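Local coordinates for antifreeze protein (Uncultured bacterium, PDB 6EIO) that binds ice through two faces of its surface and probably serves as an antifreeze protein in a bacterium of an Antarctic consortium, at residues L30-N35 / N84-D89; V106-N111 / S126-S131; D134-A139 / L164-A169. All coordinates share one frame; numbering follows the deposited sequence.

Contact 1. Residues L30-N35 / N84-D89; sequences LGSANN and NQAKLD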
ATOM      1  N   LEU A  30     -11.136   1.860   5.136  1.00  6.24           N
ATOM      2  CA  LEU A  30     -10.485   2.994   4.495  1.00  6.00           C
ATOM      3  C   LEU A  30     -11.437   4.155   4.270  1.00  5.99           C
ATOM      4  O   LEU A  30     -11.002   5.228   3.829  1.00  6.62           O
ATOM      5  CB  LEU A  30      -9.876   2.574   3.151  1.00  6.60           C
ATOM      6  CG  LEU A  30      -8.865   1.436   3.236  1.00  7.25           C
ATOM      7  CD1 LEU A  30      -8.406   1.070   1.828  1.00  8.85           C
ATOM      8  CD2 LEU A  30      -7.670   1.753   4.129  1.00  8.20           C
ATOM      9  N   GLY A  31     -12.714   3.970   4.563  1.00  6.49           N
ATOM     10  CA  GLY A  31     -13.643   5.065   4.418  1.00  7.39           C
ATOM     11  C   GLY A  31     -13.632   5.641   3.012  1.00  7.75           C
ATOM     12  O   GLY A  31     -13.666   4.921   1.999  1.00  8.40           O
ATOM     13  N   SER A  32     -13.599   6.970   2.955  1.00  8.06           N
ATOM     14  CA  SER A  32     -13.673   7.672   1.685  0.56  8.71           C
ATOM     15  C   SER A  32     -12.398   7.539   0.848  1.00  8.34           C
ATOM     16  O   SER A  32     -12.365   8.056  -0.272  1.00  9.72           O
ATOM     17  CB  SER A  32     -14.040   9.137   1.955  0.56  7.69           C
ATOM     18  OG  SER A  32     -13.077   9.747   2.780  0.56  6.25           O
ATOM     19  N   ALA A  33     -11.374   6.837   1.337  1.00  7.54           N
ATOM     20  CA  ALA A  33     -10.217   6.536   0.517  1.00  7.46           C
ATOM     21  C   ALA A  33     -10.424   5.333  -0.383  1.00  6.58           C
ATOM     22  O   ALA A  33      -9.557   5.085  -1.221  1.00  7.22           O
ATOM     23  CB  ALA A  33      -8.967   6.336   1.376  1.00  8.47           C
ATOM     24  N   ASN A  34     -11.535   4.585  -0.267  0.50  6.32           N
ATOM     25  CA  ASN A  34     -11.562   3.276  -0.925  0.50  5.88           C
ATOM     26  C   ASN A  34     -11.486   3.353  -2.451  0.50  5.26           C
ATOM     27  O   ASN A  34     -10.993   2.413  -3.080  0.50  5.77           O
ATOM     28  CB  ASN A  34     -12.752   2.402  -0.502  0.50  8.87           C
ATOM     29  CG  ASN A  34     -12.391   0.905  -0.530  0.50 12.39           C
ATOM     30  OD1 ASN A  34     -11.548   0.459   0.247  0.50 22.27           O
ATOM     31  ND2 ASN A  34     -12.995   0.143  -1.438  0.50 11.27           N
ATOM     32  N   ASN A  35     -12.012   4.410  -3.066  1.00  5.20           N
ATOM     33  CA  ASN A  35     -12.004   4.503  -4.521  1.00  5.13           C
ATOM     34  C   ASN A  35     -10.816   5.283  -5.069  1.00  5.16           C
ATOM     35  O   ASN A  35     -10.726   5.480  -6.292  1.00  5.48           O
ATOM     36  CB  ASN A  35     -13.363   5.026  -5.019  1.00  5.89           C
ATOM     37  CG  ASN A  35     -14.461   4.031  -4.754  1.00  5.65           C
ATOM     38  OD1 ASN A  35     -14.356   2.882  -5.158  1.00  7.77           O
ATOM     39  ND2 ASN A  35     -15.544   4.465  -4.136  1.00  6.63           N
ATOM     40  N   ASN A  84     -10.654  15.956   1.319  1.00  6.27           N
ATOM     41  CA  ASN A  84     -10.459  16.321   2.713  1.00  6.39           C
ATOM     42  C   ASN A  84     -10.958  15.213   3.636  1.00  5.83           C
ATOM     43  O   ASN A  84     -10.313  14.884   4.639  1.00  6.39           O
ATOM     44  CB  ASN A  84     -11.151  17.648   3.016  1.00  7.51           C
ATOM     45  CG  ASN A  84     -10.457  18.836   2.357  1.00  8.15           C
ATOM     46  OD1 ASN A  84      -9.394  18.739   1.751  1.00  9.24           O
ATOM     47  ND2 ASN A  84     -11.116  19.972   2.441  1.00 11.40           N
ATOM     48  N   GLN A  85     -12.110  14.614   3.313  1.00  5.78           N
ATOM     49  CA  GLN A  85     -12.599  13.506   4.124  1.00  5.74           C
ATOM     50  C   GLN A  85     -11.670  12.300   3.999  1.00  5.52           C
ATOM     51  O   GLN A  85     -11.429  11.578   4.978  1.00  5.93           O
ATOM     52  CB  GLN A  85     -14.034  13.126   3.749  1.00  6.93           C
ATOM     53  CG  GLN A  85     -14.629  12.104   4.706  1.00  6.51           C
ATOM     54  CD  GLN A  85     -14.756  12.631   6.110  1.00  6.67           C
ATOM     55  OE1 GLN A  85     -15.306  13.713   6.315  1.00  7.12           O
ATOM     56  NE2 GLN A  85     -14.267  11.883   7.085  1.00  8.80           N
ATOM     57  N   ALA A  86     -11.127  12.069   2.803  1.00  5.25           N
ATOM     58  CA  ALA A  86     -10.241  10.929   2.620  1.00  5.35           C
ATOM     59  C   ALA A  86      -8.986  11.067   3.475  1.00  5.07           C
ATOM     60  O   ALA A  86      -8.484  10.064   3.985  1.00  5.51           O
ATOM     61  CB  ALA A  86      -9.898  10.756   1.145  1.00  5.56           C
ATOM     62  N   LYS A  87      -8.469  12.283   3.662  1.00  5.39           N
ATOM     63  CA  LYS A  87      -7.316  12.440   4.562  1.00  5.68           C
ATOM     64  C   LYS A  87      -7.673  12.056   5.987  1.00  5.66           C
ATOM     65  O   LYS A  87      -6.898  11.374   6.670  1.00  6.26           O
ATOM     66  CB  LYS A  87      -6.758  13.863   4.548  1.00  6.00           C
ATOM     67  CG  LYS A  87      -6.251  14.356   3.203  1.00  6.56           C
ATOM     68  CD  LYS A  87      -5.254  13.448   2.512  1.00  8.34           C
ATOM     69  CE  LYS A  87      -4.013  13.114   3.358  1.00  8.97           C
ATOM     70  NZ  LYS A  87      -3.381  14.335   3.970  1.00 10.21           N
ATOM     71  N   LEU A  88      -8.842  12.494   6.465  1.00  5.81           N
ATOM     72  CA  LEU A  88      -9.284  12.101   7.804  1.00  6.03           C
ATOM     73  C   LEU A  88      -9.398  10.590   7.894  1.00  5.95           C
ATOM     74  O   LEU A  88      -9.029   9.975   8.902  1.00  6.76           O
ATOM     75  CB  LEU A  88     -10.642  12.747   8.127  1.00  6.93           C
ATOM     76  CG  LEU A  88     -10.644  14.273   8.202  1.00  8.02           C
ATOM     77  CD1 LEU A  88     -12.073  14.791   8.289  1.00 12.44           C
ATOM     78  CD2 LEU A  88      -9.823  14.763   9.388  1.00 10.78           C
ATOM     79  N   ASP A  89      -9.923   9.975   6.834  1.00  5.76           N
ATOM     80  CA  ASP A  89     -10.178   8.540   6.860  1.00  5.78           C
ATOM     81  C   ASP A  89      -8.890   7.725   6.737  1.00  5.71           C
ATOM     82  O   ASP A  89      -8.812   6.628   7.320  1.00  5.98           O
ATOM     83  CB  ASP A  89     -11.214   8.176   5.787  1.00  5.93           C
ATOM     84  CG  ASP A  89     -12.582   8.770   6.085  1.00  6.78           C
ATOM     85  OD1 ASP A  89     -12.812   9.306   7.189  1.00  7.72           O
ATOM     86  OD2 ASP A  89     -13.442   8.674   5.186  1.00  7.55           O
TER
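Ser32 and Asp89 are brought together by their first torsions: Ser32 OG stands between its own backbone N and carbonyl carbon (chi1 59°), facing the helix, while Asp89 CG lies anti to its carbonyl carbon (chi1 -66°), which carries the carboxylate out to the loop. Asp89 OD2 then takes two hydrogen bonds from one residue. Ser32 N reaches OD2 at 2.8 Å in a nearly straight bond, using the anti lone pair, the one turned from OD1; Ser32 OG, in the conformer described here, one of two, donates to the same OD2 at 2.7 Å from above the carboxylate plane. The other oxygen is held from within the helix, one turn back, where the bent side chain of Gln85 brings NE2 to Asp89 OD1 at 3.0 Å. Both carboxylate oxygens are thus engaged, and the group is fixed in its rotation. With Asp89 replaced by an alanine, Ser32 N and OG would probably lose their shared acceptor, and the Gln85 amide would be set free to turn. Packing around these bonds is close: Leu30 O is 3.5 Å from Asp89 CB. Gly31, with positive phi, passes with CA 3.7 Å from Asp89 OD2; a side chain there would run into that oxygen. The contact is structural: it ties the loop and its short 3-10 turn, just before strand 36-40, by a side-chain carboxylate to helix 81-99, which lies alongside the beta-solenoid. Beneath it Ala86 rests on Phe36 and Ile39, Ala33 reaches Ile39 and Ile90, and Leu30 packs on Thr193 and Ile195 of strand 193-196.

Contact 2. Residues V106-N111 / S126-S131; sequences VTISGN and SSLAVS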
ATOM      1  N   VAL A 106       3.251 -11.904  14.660  1.00  6.96           N
ATOM      2  CA  VAL A 106       4.576 -12.349  14.269  1.00  6.70           C
ATOM      3  C   VAL A 106       5.471 -11.155  13.989  1.00  6.83           C
ATOM      4  O   VAL A 106       5.099 -10.262  13.223  1.00  8.00           O
ATOM      5  CB  VAL A 106       4.468 -13.301  13.068  1.00  7.84           C
ATOM      6  CG1 VAL A 106       5.822 -13.623  12.468  1.00  9.87           C
ATOM      7  CG2 VAL A 106       3.771 -14.582  13.507  1.00 11.41           C
ATOM      8  N   THR A 107       6.664 -11.173  14.560  1.00  7.75           N
ATOM      9  CA  THR A 107       7.671 -10.175  14.246  1.00  9.46           C
ATOM     10  C   THR A 107       8.486 -10.612  13.030  1.00 10.85           C
ATOM     11  O   THR A 107       8.932 -11.757  12.923  1.00 12.96           O
ATOM     12  CB  THR A 107       8.564  -9.913  15.446  1.00 14.68           C
ATOM     13  OG1 THR A 107       9.181 -11.134  15.838  1.00 24.98           O
ATOM     14  CG2 THR A 107       7.742  -9.374  16.573  1.00 18.20           C
ATOM     15  N   ILE A 108       8.630  -9.689  12.090  1.00 10.03           N
ATOM     16  CA  ILE A 108       9.447  -9.845  10.887  1.00  9.42           C
ATOM     17  C   ILE A 108      10.139  -8.511  10.696  1.00  8.19           C
ATOM     18  O   ILE A 108       9.541  -7.476  10.977  1.00 12.18           O
ATOM     19  CB  ILE A 108       8.626 -10.160   9.578  1.00 10.56           C
ATOM     20  CG1 ILE A 108       7.551  -9.090   9.307  1.00 11.38           C
ATOM     21  CG2 ILE A 108       8.028 -11.567   9.598  1.00 13.76           C
ATOM     22  CD1 ILE A 108       6.796  -9.263   7.980  1.00 15.89           C
ATOM     23  N   SER A 109      11.317  -8.501  10.086  1.00  8.19           N
ATOM     24  CA  SER A 109      11.956  -7.231   9.753  1.00  7.59           C
ATOM     25  C   SER A 109      12.976  -7.477   8.659  1.00  7.06           C
ATOM     26  O   SER A 109      13.320  -8.613   8.338  1.00  8.40           O
ATOM     27  CB  SER A 109      12.599  -6.567  10.963  1.00 11.68           C
ATOM     28  OG  SER A 109      13.689  -7.355  11.391  1.00 15.67           O
ATOM     29  N   GLY A 110      13.471  -6.384   8.097  1.00  6.74           N
ATOM     30  CA  GLY A 110      14.512  -6.507   7.115  1.00  7.15           C
ATOM     31  C   GLY A 110      14.016  -7.123   5.817  1.00  6.56           C
ATOM     32  O   GLY A 110      12.868  -6.960   5.412  1.00  6.43           O
ATOM     33  N   ASN A 111      14.914  -7.814   5.136  1.00  7.48           N
ATOM     34  CA  ASN A 111      14.566  -8.427   3.863  1.00  7.95           C
ATOM     35  C   ASN A 111      13.608  -9.590   4.084  1.00  7.98           C
ATOM     36  O   ASN A 111      13.933 -10.544   4.798  1.00 10.99           O
ATOM     37  CB  ASN A 111      15.826  -8.918   3.169  1.00 10.83           C
ATOM     38  CG  ASN A 111      15.523  -9.655   1.893  1.00 11.61           C
ATOM     39  OD1 ASN A 111      14.658  -9.258   1.109  1.00 10.24           O
ATOM     40  ND2 ASN A 111      16.245 -10.736   1.663  1.00 21.20           N
ATOM     41  N   SER A 126      11.950  -2.315  12.612  1.00  6.71           N
ATOM     42  CA  SER A 126      12.949  -1.589  11.832  1.00  7.05           C
ATOM     43  C   SER A 126      12.455  -1.543  10.379  1.00  6.80           C
ATOM     44  O   SER A 126      11.277  -1.789  10.091  1.00  8.14           O
ATOM     45  CB  SER A 126      14.328  -2.241  12.031  1.00  7.91           C
ATOM     46  OG  SER A 126      14.298  -3.609  11.666  1.00  8.60           O
ATOM     47  N   SER A 127      13.349  -1.249   9.447  1.00  6.75           N
ATOM     48  CA  SER A 127      12.924  -1.164   8.060  0.52  6.16           C
ATOM     49  C   SER A 127      12.589  -2.553   7.519  1.00  5.84           C
ATOM     50  O   SER A 127      13.204  -3.563   7.885  1.00  6.68           O
ATOM     51  CB  SER A 127      14.016  -0.536   7.194  0.52  6.33           C
ATOM     52  OG  SER A 127      14.162   0.853   7.453  0.52  6.95           O
ATOM     53  N   LEU A 128      11.584  -2.588   6.633  1.00  5.80           N
ATOM     54  CA  LEU A 128      11.145  -3.807   5.976  1.00  5.41           C
ATOM     55  C   LEU A 128      11.422  -3.645   4.486  1.00  5.46           C
ATOM     56  O   LEU A 128      11.191  -2.568   3.924  1.00  6.46           O
ATOM     57  CB  LEU A 128       9.650  -4.038   6.212  1.00  5.75           C
ATOM     58  CG  LEU A 128       9.145  -5.444   5.891  1.00  6.05           C
ATOM     59  CD1 LEU A 128       9.702  -6.464   6.870  1.00  7.40           C
ATOM     60  CD2 LEU A 128       7.627  -5.451   5.917  1.00  7.63           C
ATOM     61  N   ALA A 129      11.930  -4.700   3.851  1.00  5.48           N
ATOM     62  CA  ALA A 129      12.359  -4.586   2.465  1.00  6.15           C
ATOM     63  C   ALA A 129      12.074  -5.871   1.717  1.00  5.94           C
ATOM     64  O   ALA A 129      12.047  -6.944   2.298  1.00  7.33           O
ATOM     65  CB  ALA A 129      13.856  -4.288   2.383  1.00  9.00           C
ATOM     66  N   VAL A 130      11.865  -5.749   0.421  1.00  8.45           N
ATOM     67  CA  VAL A 130      11.974  -6.883  -0.478  1.00 12.93           C
ATOM     68  C   VAL A 130      13.222  -6.606  -1.307  1.00 13.91           C
ATOM     69  O   VAL A 130      13.195  -5.795  -2.235  1.00 14.88           O
ATOM     70  CB  VAL A 130      10.720  -7.071  -1.343  1.00 15.96           C
ATOM     71  CG1 VAL A 130      10.772  -8.407  -2.037  1.00 21.87           C
ATOM     72  CG2 VAL A 130       9.446  -6.938  -0.501  1.00 17.87           C
ATOM     73  N   SER A 131      14.344  -7.247  -0.948  1.00 17.11           N
ATOM     74  CA  SER A 131      15.623  -6.929  -1.582  1.00 19.81           C
ATOM     75  C   SER A 131      16.121  -8.016  -2.498  1.00 17.18           C
ATOM     76  O   SER A 131      16.752  -7.716  -3.508  1.00 22.53           O
ATOM     77  CB  SER A 131      16.725  -6.594  -0.559  1.00 20.56           C
ATOM     78  OG  SER A 131      17.209  -7.696   0.176  1.00 17.07           O
TER
HETATM   79  O   HOH W   1      14.251  -5.101  13.975  1.00 15.01           O
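Gly110 and Leu128 pair in parallel at one end of an eight-stranded sheet, a face of the beta-solenoid characteristic of the ice-binding-like family; strand 110-111 is its outermost strand on this side. Backbone bonds come first. Gly110 N donates to Ser127 O at 2.8 Å, in the carbonyl plane, and Gly110 O accepts from Ala129 N at 2.9 Å, the donor lying above the carbonyl plane. The ladder continues with a CA-H...O contact from Asn111 CA to Ala129 O. Gly110 has positive phi, a backbone shape that favours glycine.

Side-chain hydrogen bonding then replaces the next rung. With CG anti to the backbone N (chi1 176°), the amide of Asn111 stretches along the neighbouring strand, and OD1 accepts from Ser131 N at 2.9 Å with a nearly straight N-H (167°), the donor lying above the plane of the amide carbonyl. The amide is fixed further by Gly113 N, which also donates to OD1, and by the bond between ND2 and Ser132 OG.

The apolar contact lies on the inner side. Leu128 CD1 meets Ile108 CG1 at 4.2 Å, the two side chains crossing obliquely, and the same methyl sits 3.7 Å from Ser109 CA. Leu128 goes on to pack against Ile149 and Ile151, and Ile108 against Tyr122, joining both to the solenoid interior.

On the more exposed side the two serines meet directly, Ser109 CB 3.5 Å from Ser126 OG, and also share a water: its bond to Ser126 OG measures 2.7 Å, whereas that to Ser109 OG is weak at 3.5 Å.

Contact 3. Residues D134-A139 / L164-A169; sequences DVTFDA and LLSGGA. With SO4 (sulfate ion), chain C.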
ATOM      1  N   ASP A 134      11.049 -12.501  -4.076  1.00  7.70           N
ATOM      2  CA  ASP A 134       9.688 -11.989  -4.050  1.00  6.52           C
ATOM      3  C   ASP A 134       9.044 -12.363  -2.724  1.00  6.26           C
ATOM      4  O   ASP A 134       9.441 -13.330  -2.089  1.00  7.77           O
ATOM      5  CB  ASP A 134       8.883 -12.597  -5.190  1.00  6.70           C
ATOM      6  CG  ASP A 134       9.522 -12.333  -6.538  1.00  7.36           C
ATOM      7  OD1 ASP A 134       9.942 -11.185  -6.770  1.00  7.85           O
ATOM      8  OD2 ASP A 134       9.604 -13.281  -7.356  1.00 10.02           O
ATOM      9  N   VAL A 135       8.040 -11.608  -2.295  1.00  5.97           N
ATOM     10  CA  VAL A 135       7.275 -11.968  -1.110  0.55  5.61           C
ATOM     11  C   VAL A 135       5.913 -12.474  -1.563  1.00  5.54           C
ATOM     12  O   VAL A 135       5.278 -11.874  -2.432  1.00  6.57           O
ATOM     13  CB  VAL A 135       7.193 -10.809  -0.090  0.55  5.83           C
ATOM     14  CG1 VAL A 135       6.466  -9.572  -0.682  0.55  5.01           C
ATOM     15  CG2 VAL A 135       6.542 -11.301   1.223  0.55  7.60           C
ATOM     16  N   THR A 136       5.477 -13.589  -0.978  1.00  5.36           N
ATOM     17  CA  THR A 136       4.207 -14.205  -1.336  1.00  5.27           C
ATOM     18  C   THR A 136       3.252 -14.129  -0.157  1.00  5.41           C
ATOM     19  O   THR A 136       3.610 -14.513   0.957  1.00  7.03           O
ATOM     20  CB  THR A 136       4.416 -15.666  -1.747  1.00  6.06           C
ATOM     21  OG1 THR A 136       5.280 -15.710  -2.879  1.00  6.68           O
ATOM     22  CG2 THR A 136       3.112 -16.330  -2.115  1.00  7.22           C
ATOM     23  N   PHE A 137       2.047 -13.636  -0.413  1.00  4.82           N
ATOM     24  CA  PHE A 137       0.954 -13.695   0.550  1.00  5.03           C
ATOM     25  C   PHE A 137       0.091 -14.889   0.175  1.00  4.69           C
ATOM     26  O   PHE A 137      -0.387 -14.969  -0.957  1.00  5.55           O
ATOM     27  CB  PHE A 137       0.148 -12.399   0.508  1.00  5.35           C
ATOM     28  CG  PHE A 137       0.913 -11.245   1.097  1.00  5.43           C
ATOM     29  CD1 PHE A 137       1.826 -10.517   0.356  1.00  6.22           C
ATOM     30  CD2 PHE A 137       0.728 -10.896   2.408  1.00  7.90           C
ATOM     31  CE1 PHE A 137       2.550  -9.502   0.948  1.00  6.50           C
ATOM     32  CE2 PHE A 137       1.433  -9.864   2.981  1.00  9.17           C
ATOM     33  CZ  PHE A 137       2.356  -9.165   2.252  1.00  7.29           C
ATOM     34  N   ASP A 138      -0.070 -15.822   1.113  1.00  5.15           N
ATOM     35  CA  ASP A 138      -0.745 -17.086   0.847  1.00  4.96           C
ATOM     36  C   ASP A 138      -1.915 -17.203   1.816  1.00  5.16           C
ATOM     37  O   ASP A 138      -1.724 -17.258   3.032  1.00  5.71           O
ATOM     38  CB  ASP A 138       0.246 -18.240   0.987  1.00  5.26           C
ATOM     39  CG  ASP A 138      -0.267 -19.564   0.447  1.00  5.51           C
ATOM     40  OD1 ASP A 138      -1.485 -19.842   0.597  1.00  5.83           O
ATOM     41  OD2 ASP A 138       0.582 -20.318  -0.104  1.00  6.51           O
ATOM     42  N   ALA A 139      -3.135 -17.170   1.261  1.00  5.07           N
ATOM     43  CA  ALA A 139      -4.357 -17.197   2.057  1.00  5.64           C
ATOM     44  C   ALA A 139      -4.826 -18.610   2.391  1.00  5.65           C
ATOM     45  O   ALA A 139      -5.870 -18.768   3.030  1.00  6.09           O
ATOM     46  CB  ALA A 139      -5.479 -16.422   1.361  1.00  5.88           C
ATOM     47  N   LEU A 164       3.547 -11.331  -4.595  1.00  5.08           N
ATOM     48  CA  LEU A 164       2.806 -12.394  -5.244  1.00  4.98           C
ATOM     49  C   LEU A 164       1.664 -12.860  -4.342  1.00  5.08           C
ATOM     50  O   LEU A 164       1.744 -12.764  -3.116  1.00  5.85           O
ATOM     51  CB  LEU A 164       3.743 -13.568  -5.564  1.00  5.58           C
ATOM     52  CG  LEU A 164       4.925 -13.201  -6.460  1.00  6.05           C
ATOM     53  CD1 LEU A 164       5.867 -14.390  -6.595  1.00  7.82           C
ATOM     54  CD2 LEU A 164       4.465 -12.718  -7.833  1.00  7.08           C
ATOM     55  N   LEU A 165       0.625 -13.394  -4.980  1.00  5.74           N
ATOM     56  CA  LEU A 165      -0.548 -13.922  -4.305  1.00  5.44           C
ATOM     57  C   LEU A 165      -0.656 -15.414  -4.570  1.00  5.40           C
ATOM     58  O   LEU A 165      -0.545 -15.851  -5.719  1.00  6.96           O
ATOM     59  CB  LEU A 165      -1.819 -13.240  -4.825  1.00  5.49           C
ATOM     60  CG  LEU A 165      -1.839 -11.713  -4.716  1.00  6.12           C
ATOM     61  CD1 LEU A 165      -3.063 -11.170  -5.469  1.00  7.34           C
ATOM     62  CD2 LEU A 165      -1.838 -11.237  -3.295  1.00  7.50           C
ATOM     63  N   SER A 166      -0.923 -16.173  -3.512  1.00  5.58           N
ATOM     64  CA  SER A 166      -1.165 -17.599  -3.612  1.00  5.74           C
ATOM     65  C   SER A 166      -2.320 -17.979  -2.700  1.00  5.45           C
ATOM     66  O   SER A 166      -2.694 -17.239  -1.788  1.00  5.50           O
ATOM     67  CB  SER A 166       0.076 -18.414  -3.209  1.00  7.12           C
ATOM     68  OG  SER A 166       1.095 -18.352  -4.178  1.00 10.95           O
ATOM     69  N   GLY A 167      -2.851 -19.175  -2.929  1.00  5.88           N
ATOM     70  CA  GLY A 167      -3.870 -19.696  -2.038  1.00  6.21           C
ATOM     71  C   GLY A 167      -5.111 -18.842  -1.965  1.00  6.15           C
ATOM     72  O   GLY A 167      -5.816 -18.857  -0.953  1.00  6.93           O
ATOM     73  N   GLY A 168      -5.400 -18.086  -3.024  1.00  6.18           N
ATOM     74  CA  GLY A 168      -6.577 -17.249  -3.065  1.00  6.76           C
ATOM     75  C   GLY A 168      -6.423 -15.867  -2.463  1.00  5.98           C
ATOM     76  O   GLY A 168      -7.419 -15.132  -2.380  1.00  6.84           O
ATOM     77  N   ALA A 169      -5.216 -15.471  -2.074  1.00  5.72           N
ATOM     78  CA  ALA A 169      -5.025 -14.174  -1.439  1.00  5.58           C
ATOM     79  C   ALA A 169      -5.406 -13.036  -2.390  1.00  5.62           C
ATOM     80  O   ALA A 169      -5.221 -13.121  -3.611  1.00  6.06           O
ATOM     81  CB  ALA A 169      -3.561 -14.019  -1.023  1.00  5.65           C
TER
HETATM   82  S   SO4 C 302      -1.569 -20.361  -6.461  1.00 22.55           S
HETATM   83  O1  SO4 C 302      -2.130 -20.682  -5.173  1.00 13.91           O
HETATM   84  O2  SO4 C 302      -0.250 -19.705  -6.381  1.00 25.01           O
HETATM   85  O3  SO4 C 302      -1.466 -21.580  -7.247  1.00 35.65           O
HETATM   86  O4  SO4 C 302      -2.487 -19.445  -7.131  1.00 34.07           O
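Leu164 and Phe137 are joined in a parallel ladder that runs from Thr136-Leu164 to Asp138-Ser166, strands 135-138 and 164-166 lying side by side with their axes 4.6 Å apart at closest. Leu164 N donates to Val135 O at 2.8 Å, nearly along the C=O axis; Phe137 N then reaches Leu164 O, and Ser166 N returns to Phe137 O. The last rung, Ala139 N to Ser166 O at 3.1 Å, has a second donor: Ala169 N closes the type I' turn Ser166-Ala169 onto the same oxygen, from the opposite face of its carbonyl plane. This oxygen therefore ties the turn to the neighbouring strand.

On the face carrying Thr136, Asp138, Leu164 and Ser166, Thr136 CG2, anti to its backbone N, lies beside Ser166 OG at 3.5 Å, while its OG1 faces Leu164 CB. Leu164 CD1 meets Asp134 CB at 3.8 Å. Asp138 lays its carboxylate toward the turn, with OD2 3.7 Å from Ser166 CB, and OD1 is held by Leu140 N. Gly167 passes so close to Asp138 OD1 that a side chain there would clash with it. On the same face a sulfate, probably from the crystallisation liquor, accepts from Ser166 OG at 2.9 Å and from Gly167 N in an almost straight bond.

On the opposite face Phe137 CB lies near Leu165 CD2; just beyond the strands Ala169 CB touches Ala139 CB at 3.9 Å, both against Phe147. Phe137 turns its ring into the solenoid interior, where Phe147 meets it edge-to-face and Trp176 adjoins it. Strand 135-138 is the middle of a three-stranded parallel sheet, with strand 116-117 along its other edge and strand 147-151 packed beneath.

Contacts 2 and 3 belong to successive strands of the solenoid: strand 128-130 leads directly into strand 135-138, and the two contacts touch where Val130 CG2 meets Val135 CG1 at 4.0 Å, although their centres are 17 Å apart. They join neighbouring strands on two different faces. Contact 1, which fixes helix 81-99 to a loop, lies on the opposite side of the chain's centre from both, 28 Å from contact 2 and 27 Å from contact 3, centre to centre; nearest atoms are about 17 and 15 Å away. The helix is followed in sequence by strand 106-107, which opens the first segment of contact 2. The sulfate belongs to contact 3 alone.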